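Local coordinates for uronate isomerase (Caulobacter crescentus, PDB 2Q01), which interconverts D-glucuronate with D-fructuronate, and D-galacturonate with D-tagaturonate, as a uronate isomerase of the pentose and glucuronate interconversion pathway, at residues R71-Q76 / R101-H106; L83-K88 / R326-D331; S105-F110 / V117-V122. All coordinates share one frame; numbering follows the deposited sequence.

Contact 1 of 3, residues R71-Q76 / R101-H106. With K (potassium ion), chain D.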
loop_
_atom_site.group_PDB
_atom_site.type_symbol
_atom_site.label_atom_id
_atom_site.label_comp_id
_atom_site.label_asym_id
_atom_site.label_seq_id
_atom_site.Cartn_x
_atom_site.Cartn_y
_atom_site.Cartn_z
ATOM N N ARG B 71 -0.401 -22.945 11.445
ATOM C CA ARG B 71 -1.369 -21.886 11.183
ATOM C C ARG B 71 -2.342 -22.288 10.078
ATOM O O ARG B 71 -3.547 -22.403 10.308
ATOM C CB ARG B 71 -0.653 -20.587 10.805
ATOM C CG ARG B 71 -0.432 -19.638 11.972
ATOM C CD ARG B 71 0.283 -18.373 11.527
ATOM N NE ARG B 71 -0.422 -17.700 10.440
ATOM C CZ ARG B 71 -1.238 -16.664 10.606
ATOM N NH1 ARG B 71 -1.838 -16.115 9.559
ATOM N NH2 ARG B 71 -1.456 -16.179 11.821
ATOM N N MET B 72 -1.810 -22.500 8.880
ATOM C CA MET B 72 -2.620 -22.883 7.721
ATOM C C MET B 72 -3.528 -24.058 8.021
ATOM O O MET B 72 -4.701 -24.049 7.655
ATOM C CB MET B 72 -1.750 -23.271 6.518
ATOM C CG MET B 72 -1.506 -22.197 5.467
ATOM S SD MET B 72 -2.908 -21.510 4.558
ATOM C CE MET B 72 -4.096 -22.827 4.547
ATOM N N LEU B 73 -2.977 -25.079 8.669
ATOM C CA LEU B 73 -3.756 -26.257 8.995
ATOM C C LEU B 73 -4.837 -25.921 10.018
ATOM O O LEU B 73 -6.004 -26.241 9.792
ATOM C CB LEU B 73 -2.863 -27.426 9.425
ATOM C CG LEU B 73 -2.302 -28.240 8.248
ATOM C CD1 LEU B 73 -0.903 -27.806 7.889
ATOM C CD2 LEU B 73 -2.295 -29.714 8.570
ATOM N N TYR B 74 -4.466 -25.215 11.093
ATOM C CA TYR B 74 -5.438 -24.747 12.096
ATOM C C TYR B 74 -6.514 -23.872 11.470
ATOM O O TYR B 74 -7.679 -23.911 11.869
ATOM C CB TYR B 74 -4.756 -23.977 13.226
ATOM C CG TYR B 74 -5.689 -23.557 14.339
ATOM C CD1 TYR B 74 -6.222 -24.496 15.217
ATOM C CD2 TYR B 74 -6.035 -22.222 14.518
ATOM C CE1 TYR B 74 -7.071 -24.117 16.244
ATOM C CE2 TYR B 74 -6.884 -21.834 15.543
ATOM C CZ TYR B 74 -7.395 -22.785 16.403
ATOM O OH TYR B 74 -8.238 -22.410 17.421
ATOM N N SER B 75 -6.103 -23.105 10.470
ATOM C CA SER B 75 -6.996 -22.249 9.714
ATOM C C SER B 75 -8.021 -23.016 8.890
ATOM O O SER B 75 -9.003 -22.426 8.431
ATOM C CB SER B 75 -6.192 -21.314 8.805
ATOM O OG SER B 75 -6.005 -21.862 7.509
ATOM N N GLN B 76 -7.794 -24.309 8.689
ATOM C CA GLN B 76 -8.646 -25.103 7.814
ATOM C C GLN B 76 -9.399 -26.216 8.549
ATOM O O GLN B 76 -10.025 -27.072 7.919
ATOM C CB GLN B 76 -7.827 -25.648 6.643
ATOM C CG GLN B 76 -7.514 -24.600 5.578
ATOM C CD GLN B 76 -8.642 -24.427 4.568
ATOM O OE1 GLN B 76 -9.287 -25.396 4.157
ATOM N NE2 GLN B 76 -8.877 -23.191 4.156
ATOM N N ARG B 101 1.097 -37.578 8.700
ATOM C CA ARG B 101 0.080 -38.008 7.742
ATOM C C ARG B 101 -0.964 -36.920 7.468
ATOM O O ARG B 101 -1.393 -36.751 6.325
ATOM C CB ARG B 101 -0.621 -39.265 8.262
ATOM C CG ARG B 101 -1.085 -40.241 7.195
ATOM C CD ARG B 101 0.004 -41.262 6.892
ATOM N NE ARG B 101 0.408 -42.007 8.083
ATOM C CZ ARG B 101 -0.127 -43.161 8.468
ATOM N NH1 ARG B 101 -1.099 -43.723 7.761
ATOM N NH2 ARG B 101 0.312 -43.755 9.568
ATOM N N VAL B 102 -1.366 -36.198 8.519
ATOM C CA VAL B 102 -2.357 -35.118 8.414
ATOM C C VAL B 102 -1.774 -33.931 7.647
ATOM O O VAL B 102 -2.443 -33.353 6.789
ATOM C CB VAL B 102 -2.883 -34.672 9.810
ATOM C CG1 VAL B 102 -3.838 -33.486 9.694
ATOM C CG2 VAL B 102 -3.588 -35.822 10.507
ATOM N N PHE B 103 -0.522 -33.591 7.953
ATOM C CA PHE B 103 0.193 -32.533 7.245
ATOM C C PHE B 103 0.351 -32.845 5.759
ATOM O O PHE B 103 0.116 -31.980 4.909
ATOM C CB PHE B 103 1.568 -32.295 7.868
ATOM C CG PHE B 103 2.469 -31.434 7.033
ATOM C CD1 PHE B 103 2.188 -30.082 6.847
ATOM C CD2 PHE B 103 3.596 -31.972 6.423
ATOM C CE1 PHE B 103 3.014 -29.284 6.066
ATOM C CE2 PHE B 103 4.428 -31.178 5.641
ATOM C CZ PHE B 103 4.135 -29.834 5.463
ATOM N N ALA B 104 0.766 -34.076 5.467
ATOM C CA ALA B 104 0.971 -34.540 4.100
ATOM C C ALA B 104 -0.318 -34.466 3.290
ATOM O O ALA B 104 -0.303 -33.995 2.146
ATOM C CB ALA B 104 1.502 -35.945 4.104
ATOM N N SER B 105 -1.424 -34.892 3.907
ATOM C CA SER B 105 -2.759 -34.858 3.286
ATOM C C SER B 105 -3.307 -33.444 3.104
ATOM O O SER B 105 -4.302 -33.243 2.403
ATOM C CB SER B 105 -3.750 -35.684 4.103
ATOM O OG SER B 105 -3.309 -37.024 4.224
ATOM N N HIS B 106 -2.652 -32.476 3.742
ATOM C CA HIS B 106 -3.042 -31.075 3.668
ATOM C C HIS B 106 -1.925 -30.184 3.118
ATOM O O HIS B 106 -1.999 -28.961 3.216
ATOM C CB HIS B 106 -3.485 -30.581 5.047
ATOM C CG HIS B 106 -4.809 -31.121 5.480
ATOM N ND1 HIS B 106 -4.936 -32.094 6.448
ATOM C CD2 HIS B 106 -6.067 -30.828 5.073
ATOM C CE1 HIS B 106 -6.215 -32.373 6.624
ATOM N NE2 HIS B 106 -6.923 -31.620 5.800
HETATM K K K D . -9.726 -19.688 7.466
HETATM O O HOH W 1 -11.559 -21.432 6.751
#

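Contact 2 of 3, residues L83-K88 / R326-D331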
loop_
_atom_site.group_PDB
_atom_site.type_symbol
_atom_site.label_atom_id
_atom_site.label_comp_id
_atom_site.label_asym_id
_atom_site.label_seq_id
_atom_site.Cartn_x
_atom_site.Cartn_y
_atom_site.Cartn_z
ATOM N N LEU B 83 -1.492 -32.539 15.275
ATOM C CA LEU B 83 -0.173 -32.260 14.700
ATOM C C LEU B 83 0.957 -32.271 15.735
ATOM O O LEU B 83 2.066 -31.808 15.444
ATOM C CB LEU B 83 -0.187 -30.914 13.965
ATOM C CG LEU B 83 -1.193 -30.746 12.826
ATOM C CD1 LEU B 83 -1.372 -29.274 12.511
ATOM C CD2 LEU B 83 -0.780 -31.537 11.577
ATOM N N LYS B 84 0.662 -32.799 16.927
ATOM C CA LYS B 84 1.612 -32.905 18.056
ATOM C C LYS B 84 2.246 -31.584 18.510
ATOM O O LYS B 84 3.409 -31.559 18.932
ATOM C CB LYS B 84 2.703 -33.958 17.782
ATOM C CG LYS B 84 2.544 -35.256 18.559
ATOM C CD LYS B 84 3.858 -36.018 18.640
ATOM C CE LYS B 84 3.996 -36.717 19.984
ATOM N NZ LYS B 84 5.348 -37.292 20.186
ATOM N N VAL B 85 1.478 -30.498 18.432
ATOM C CA VAL B 85 1.970 -29.173 18.824
ATOM C C VAL B 85 1.934 -29.046 20.343
ATOM O O VAL B 85 0.880 -29.244 20.957
ATOM C CB VAL B 85 1.142 -28.020 18.181
ATOM C CG1 VAL B 85 1.701 -26.660 18.582
ATOM C CG2 VAL B 85 1.104 -28.155 16.661
ATOM N N ARG B 86 3.088 -28.720 20.929
ATOM C CA ARG B 86 3.231 -28.551 22.376
ATOM C C ARG B 86 2.178 -27.614 22.966
ATOM O O ARG B 86 2.078 -26.442 22.590
ATOM C CB ARG B 86 4.647 -28.075 22.736
ATOM C CG ARG B 86 4.851 -27.775 24.220
ATOM C CD ARG B 86 6.319 -27.666 24.583
ATOM N NE ARG B 86 6.937 -28.980 24.727
ATOM C CZ ARG B 86 8.208 -29.185 25.059
ATOM N NH1 ARG B 86 9.019 -28.161 25.289
ATOM N NH2 ARG B 86 8.670 -30.424 25.164
ATOM N N SER B 87 1.382 -28.175 23.870
ATOM C CA SER B 87 0.348 -27.458 24.604
ATOM C C SER B 87 0.955 -26.866 25.879
ATOM O O SER B 87 2.164 -26.980 26.109
ATOM C CB SER B 87 -0.789 -28.433 24.938
ATOM O OG SER B 87 -1.835 -27.809 25.656
ATOM N N LYS B 88 0.125 -26.228 26.703
ATOM C CA LYS B 88 0.555 -25.782 28.030
ATOM C C LYS B 88 0.564 -26.973 28.987
ATOM O O LYS B 88 1.239 -26.948 30.022
ATOM C CB LYS B 88 -0.354 -24.669 28.557
ATOM C CG LYS B 88 0.361 -23.637 29.408
ATOM C CD LYS B 88 -0.389 -22.312 29.398
ATOM C CE LYS B 88 0.440 -21.200 30.019
ATOM N NZ LYS B 88 -0.189 -19.866 29.816
ATOM N N ARG B 326 2.081 -18.824 24.215
ATOM C CA ARG B 326 2.686 -17.901 23.253
ATOM C C ARG B 326 3.227 -18.588 21.994
ATOM O O ARG B 326 3.415 -19.811 21.978
ATOM C CB ARG B 326 3.789 -17.084 23.931
ATOM C CG ARG B 326 3.313 -15.740 24.464
ATOM C CD ARG B 326 4.486 -14.874 24.875
ATOM N NE ARG B 326 4.326 -13.475 24.473
ATOM C CZ ARG B 326 3.748 -12.530 25.211
ATOM N NH1 ARG B 326 3.661 -11.287 24.750
ATOM N NH2 ARG B 326 3.253 -12.820 26.407
ATOM N N ASP B 327 3.460 -17.781 20.954
ATOM C CA ASP B 327 4.055 -18.200 19.665
ATOM C C ASP B 327 3.345 -19.360 18.954
ATOM O O ASP B 327 3.996 -20.251 18.403
ATOM C CB ASP B 327 5.554 -18.503 19.825
ATOM C CG ASP B 327 6.380 -17.259 20.098
ATOM O OD1 ASP B 327 7.147 -17.265 21.084
ATOM O OD2 ASP B 327 6.264 -16.280 19.327
ATOM N N LYS B 328 2.016 -19.347 18.972
ATOM C CA LYS B 328 1.238 -20.427 18.364
ATOM C C LYS B 328 0.565 -19.996 17.059
ATOM O O LYS B 328 -0.416 -20.600 16.621
ATOM C CB LYS B 328 0.222 -21.005 19.364
ATOM C CG LYS B 328 0.844 -21.591 20.643
ATOM C CD LYS B 328 1.825 -22.729 20.349
ATOM C CE LYS B 328 2.598 -23.130 21.597
ATOM N NZ LYS B 328 3.759 -24.010 21.289
ATOM N N GLY B 329 1.114 -18.955 16.438
ATOM C CA GLY B 329 0.651 -18.496 15.137
ATOM C C GLY B 329 -0.561 -17.591 15.173
ATOM O O GLY B 329 -1.297 -17.489 14.196
ATOM N N ALA B 330 -0.777 -16.924 16.299
ATOM C CA ALA B 330 -1.896 -15.999 16.412
ATOM C C ALA B 330 -1.434 -14.576 16.697
ATOM O O ALA B 330 -2.132 -13.829 17.366
ATOM C CB ALA B 330 -2.870 -16.477 17.466
ATOM N N ASP B 331 -0.259 -14.209 16.186
ATOM C CA ASP B 331 0.259 -12.842 16.313
ATOM C C ASP B 331 0.056 -12.096 14.996
ATOM O O ASP B 331 0.694 -12.405 13.990
ATOM C CB ASP B 331 1.738 -12.834 16.726
ATOM C CG ASP B 331 2.030 -13.732 17.935
ATOM O OD1 ASP B 331 1.122 -13.987 18.755
ATOM O OD2 ASP B 331 3.185 -14.185 18.065
#

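Contact 3 of 3, residues S105-F110 / V117-V122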
loop_
_atom_site.group_PDB
_atom_site.type_symbol
_atom_site.label_atom_id
_atom_site.label_comp_id
_atom_site.label_asym_id
_atom_site.label_seq_id
_atom_site.Cartn_x
_atom_site.Cartn_y
_atom_site.Cartn_z
ATOM N N SER B 105 -1.424 -34.892 3.907
ATOM C CA SER B 105 -2.759 -34.858 3.286
ATOM C C SER B 105 -3.307 -33.444 3.104
ATOM O O SER B 105 -4.302 -33.243 2.403
ATOM C CB SER B 105 -3.750 -35.684 4.103
ATOM O OG SER B 105 -3.309 -37.024 4.224
ATOM N N HIS B 106 -2.652 -32.476 3.742
ATOM C CA HIS B 106 -3.042 -31.075 3.668
ATOM C C HIS B 106 -1.925 -30.184 3.118
ATOM O O HIS B 106 -1.999 -28.961 3.216
ATOM C CB HIS B 106 -3.485 -30.581 5.047
ATOM C CG HIS B 106 -4.809 -31.121 5.480
ATOM N ND1 HIS B 106 -4.936 -32.094 6.448
ATOM C CD2 HIS B 106 -6.067 -30.828 5.073
ATOM C CE1 HIS B 106 -6.215 -32.373 6.624
ATOM N NE2 HIS B 106 -6.923 -31.620 5.800
ATOM N N PHE B 107 -0.904 -30.803 2.527
ATOM C CA PHE B 107 0.244 -30.078 1.977
ATOM C C PHE B 107 -0.132 -29.201 0.774
ATOM O O PHE B 107 0.537 -28.208 0.501
ATOM C CB PHE B 107 1.383 -31.056 1.644
ATOM C CG PHE B 107 2.669 -30.394 1.221
ATOM C CD1 PHE B 107 3.227 -29.363 1.977
ATOM C CD2 PHE B 107 3.331 -30.811 0.065
ATOM C CE1 PHE B 107 4.416 -28.746 1.583
ATOM C CE2 PHE B 107 4.522 -30.208 -0.333
ATOM C CZ PHE B 107 5.067 -29.173 0.429
ATOM N N TYR B 108 -1.224 -29.557 0.090
ATOM C CA TYR B 108 -1.789 -28.768 -1.021
ATOM C C TYR B 108 -2.183 -27.330 -0.631
ATOM O O TYR B 108 -2.229 -26.439 -1.476
ATOM C CB TYR B 108 -2.995 -29.500 -1.637
ATOM C CG TYR B 108 -4.240 -29.509 -0.770
ATOM C CD1 TYR B 108 -4.390 -30.440 0.257
ATOM C CD2 TYR B 108 -5.269 -28.589 -0.976
ATOM C CE1 TYR B 108 -5.521 -30.452 1.056
ATOM C CE2 TYR B 108 -6.410 -28.596 -0.179
ATOM C CZ TYR B 108 -6.524 -29.528 0.838
ATOM O OH TYR B 108 -7.639 -29.556 1.641
ATOM N N LEU B 109 -2.458 -27.119 0.652
ATOM C CA LEU B 109 -2.854 -25.803 1.143
ATOM C C LEU B 109 -1.778 -24.755 0.867
ATOM O O LEU B 109 -2.079 -23.580 0.660
ATOM C CB LEU B 109 -3.161 -25.859 2.640
ATOM C CG LEU B 109 -4.638 -25.942 3.028
ATOM C CD1 LEU B 109 -5.453 -26.570 1.906
ATOM C CD2 LEU B 109 -4.811 -26.721 4.323
ATOM N N PHE B 110 -0.524 -25.193 0.866
ATOM C CA PHE B 110 0.619 -24.290 0.742
ATOM C C PHE B 110 0.973 -23.871 -0.693
ATOM O O PHE B 110 2.002 -23.238 -0.919
ATOM C CB PHE B 110 1.826 -24.888 1.465
ATOM C CG PHE B 110 1.588 -25.123 2.932
ATOM C CD1 PHE B 110 1.214 -26.379 3.401
ATOM C CD2 PHE B 110 1.725 -24.083 3.846
ATOM C CE1 PHE B 110 0.986 -26.597 4.757
ATOM C CE2 PHE B 110 1.501 -24.291 5.203
ATOM C CZ PHE B 110 1.132 -25.547 5.660
ATOM N N VAL B 117 8.066 -23.143 -1.411
ATOM C CA VAL B 117 9.439 -22.963 -1.866
ATOM C C VAL B 117 10.457 -23.497 -0.845
ATOM O O VAL B 117 11.365 -24.239 -1.223
ATOM C CB VAL B 117 9.732 -21.475 -2.236
ATOM C CG1 VAL B 117 11.180 -21.285 -2.626
ATOM C CG2 VAL B 117 8.829 -21.003 -3.380
ATOM N N TRP B 118 10.284 -23.154 0.436
ATOM C CA TRP B 118 11.254 -23.538 1.475
ATOM C C TRP B 118 11.275 -25.034 1.762
ATOM O O TRP B 118 12.346 -25.623 1.856
ATOM C CB TRP B 118 11.026 -22.788 2.793
ATOM C CG TRP B 118 11.060 -21.293 2.702
ATOM C CD1 TRP B 118 11.892 -20.525 1.931
ATOM C CD2 TRP B 118 10.241 -20.379 3.440
ATOM N NE1 TRP B 118 11.626 -19.191 2.131
ATOM C CE2 TRP B 118 10.618 -19.071 3.052
ATOM C CE3 TRP B 118 9.214 -20.538 4.385
ATOM C CZ2 TRP B 118 10.006 -17.927 3.578
ATOM C CZ3 TRP B 118 8.604 -19.401 4.906
ATOM C CH2 TRP B 118 9.001 -18.111 4.498
ATOM N N LEU B 119 10.098 -25.637 1.901
ATOM C CA LEU B 119 9.996 -27.060 2.212
ATOM C C LEU B 119 10.416 -27.957 1.063
ATOM O O LEU B 119 11.035 -28.994 1.297
ATOM C CB LEU B 119 8.584 -27.433 2.662
ATOM C CG LEU B 119 8.195 -27.188 4.119
ATOM C CD1 LEU B 119 6.728 -27.501 4.283
ATOM C CD2 LEU B 119 9.032 -28.037 5.062
ATOM N N ASN B 120 10.094 -27.562 -0.168
ATOM C CA ASN B 120 10.546 -28.317 -1.338
ATOM C C ASN B 120 12.045 -28.190 -1.594
ATOM O O ASN B 120 12.646 -29.091 -2.168
ATOM C CB ASN B 120 9.736 -27.968 -2.591
ATOM C CG ASN B 120 8.323 -28.557 -2.560
ATOM O OD1 ASN B 120 8.106 -29.680 -2.095
ATOM N ND2 ASN B 120 7.360 -27.799 -3.070
ATOM N N HIS B 121 12.636 -27.076 -1.159
ATOM C CA HIS B 121 14.088 -26.922 -1.117
ATOM C C HIS B 121 14.674 -27.923 -0.123
ATOM O O HIS B 121 15.641 -28.608 -0.437
ATOM C CB HIS B 121 14.464 -25.481 -0.749
ATOM C CG HIS B 121 15.938 -25.189 -0.777
ATOM N ND1 HIS B 121 16.489 -24.245 -1.617
ATOM C CD2 HIS B 121 16.966 -25.681 -0.043
ATOM C CE1 HIS B 121 17.795 -24.187 -1.419
ATOM N NE2 HIS B 121 18.111 -25.051 -0.471
ATOM N N VAL B 122 14.076 -28.018 1.061
ATOM C CA VAL B 122 14.532 -28.956 2.096
ATOM C C VAL B 122 14.396 -30.411 1.626
ATOM O O VAL B 122 15.317 -31.211 1.789
ATOM C CB VAL B 122 13.782 -28.738 3.443
ATOM C CG1 VAL B 122 14.202 -29.764 4.483
ATOM C CG2 VAL B 122 14.049 -27.345 3.976
#

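Contact 1 of 3, residues R71-Q76 / R101-H106
A small apolar helix-helix contact, carried by Leu-73 against Val-102, Phe-103 and His-106, joins the last turns of helices 67-74 and 96-105. Leu-73 sends its two methyls to different partners. CD1 meets the rim of the Phe-103 ring, in its plane, at 4.0 Å from CD1 of that residue, while CD2 rests 3.8 Å from His-106 CB and also reaches the CG1 methyl of Val-102. His-106 turns its imidazole back on its own helix: ND1 donates to Val-102 O over 2.8 Å, with an N-H...O angle of 146°, which should restrain the ring's rotation; the leucine packs mainly on CB. An alanine at Leu-73 would lose both methyls and is likely to open a gap between the Phe-103 rim and His-106 CB. Two residues on, Ser-75 O binds a potassium ion at 3.0 Å; Ala-375, Tyr-378, Leu-381 and Asn-411 of the second subunit, with a water, complete the site. Helix 67-74 thus lies between that subunit and helix 96-105, whose Arg-101 and Ala-104 touch helix 138-149; these three helices of the chain lie in the excursion between strands 37-39 and 165-169.

Contact 2 of 3, residues L83-K88 / R326-D331
Arg-86 O accepts a weak hydrogen bond from Lys-328 NZ, 3.2 Å away, and this is the one polar link between the two loops. The amine does not point straight at its acceptor: the CE-NZ...O angle is only 87°, so that Lys-328 CE also lies close to the same oxygen, at 3.5 Å, and the chain end passes alongside the carbonyl. Seen from the acceptor, the C=O...NZ angle is about 143°. The lysine gets there by bending early, with CG beside the backbone N (chi1 -60°) and a second turn at chi2, before running extended through CD and CE. Its methylene chain is covered on the way, CD lying 4.3 Å from Val-85 CG1, and Leu-320 of helix 318-323 touches the same side chain.

Both segments are irregular loops in long excursions between consecutive strands of the parallel sheets. Segment 83-88 falls between strands 37-39 and 165-169; the loop 326-331 falls between strands 305-308 and 357-359. Such excursions decorate a core that belongs to the TIM-barrel clan. The guanidinium of Arg-86 leads away from the contact, and its NE stays 6.8 Å from Lys-328 NZ, so the two like charges do not meet and each would probably be screened by solvent.

Each loop has other anchors. Ser-87 OG bonds to Ser-323 O, and the backbone of Lys-88 bonds to Ser-323 as well, tying 83-88 to the end of helix 318-323. In the other loop Arg-326 forms a salt bridge with Glu-208, Gly-329 turns with a positive phi and offers its carbonyl to Arg-71, and Asp-331 OD1 accepts from Asn-315 N where the chain enters strand 332-333.

Contact 3 of 3, residues S105-F110 / V117-V122
Phe-107 pushes the far end of its ring between Leu-119 and Asn-120, two successive residues of helix 114-126. Its CE1 lies 3.8 Å from Leu-119 CD1, a contact of apolar side chains that run past each other in opposite directions. At the rim, Asn-120 OD1 sits close to the ring plane, 4.0 Å from Phe-107 CZ and about as far from CE2, and the amide plane stands 82° from the ring. The oxygen therefore faces the hydrogens of the ring edge, whose slightly positive character probably offers it a mild electrostatic match. That matters because OD1 is buried here and has no hydrogen-bond partner in the model.

Phe-107 opens a short 3-10 segment, 107-110, that follows helix 96-105 and leads toward helix 114-126, so the contact folds the short connection between these two helices back onto the second of them. The 3-10 geometry is marked by backbone bonds three residues apart, Leu-109 N to His-106 O and Phe-110 N to Phe-107 O, both 3.2 Å long. The helix that receives the ring keeps the usual four-residue spacing, as in His-121 N to Val-117 O at 3.1 Å. With CG anti to the backbone N (chi1 -173°), the Phe-107 ring is carried out from the turn toward that helix.

The ring also meets Phe-103 at an interplanar angle of about 55°, and Leu-133 touches the same side chain. Asn-120 is further packed against Phe-132. From other sides of helix 114-126, Trp-118 makes a cation-pi contact with Arg-428, and His-121 packs on helix 425-445.

Contact 1 stands between the other two. Its centre is 14 Å from that of contact 2, and two links join them: a probable hydrogen bond from Arg-71 NH2 to Gly-329 O (2.7 Å) and packing of Leu-73 CD2 on Leu-83 CD2 (3.8 Å). Contact 3 lies nearer, 11 Å between centres, shares Ser-105 and His-106, and is joined through Phe-103 CE1 and Phe-110 CE1 at 3.6 Å. Contacts 2 and 3 do not touch; their nearest atoms are about 7 Å apart. Contact 1 supplies a potassium ligand, and all three reach the second subunit, contact 3 through Tyr-108 and Leu-109, which meet Tyr-410 of that subunit.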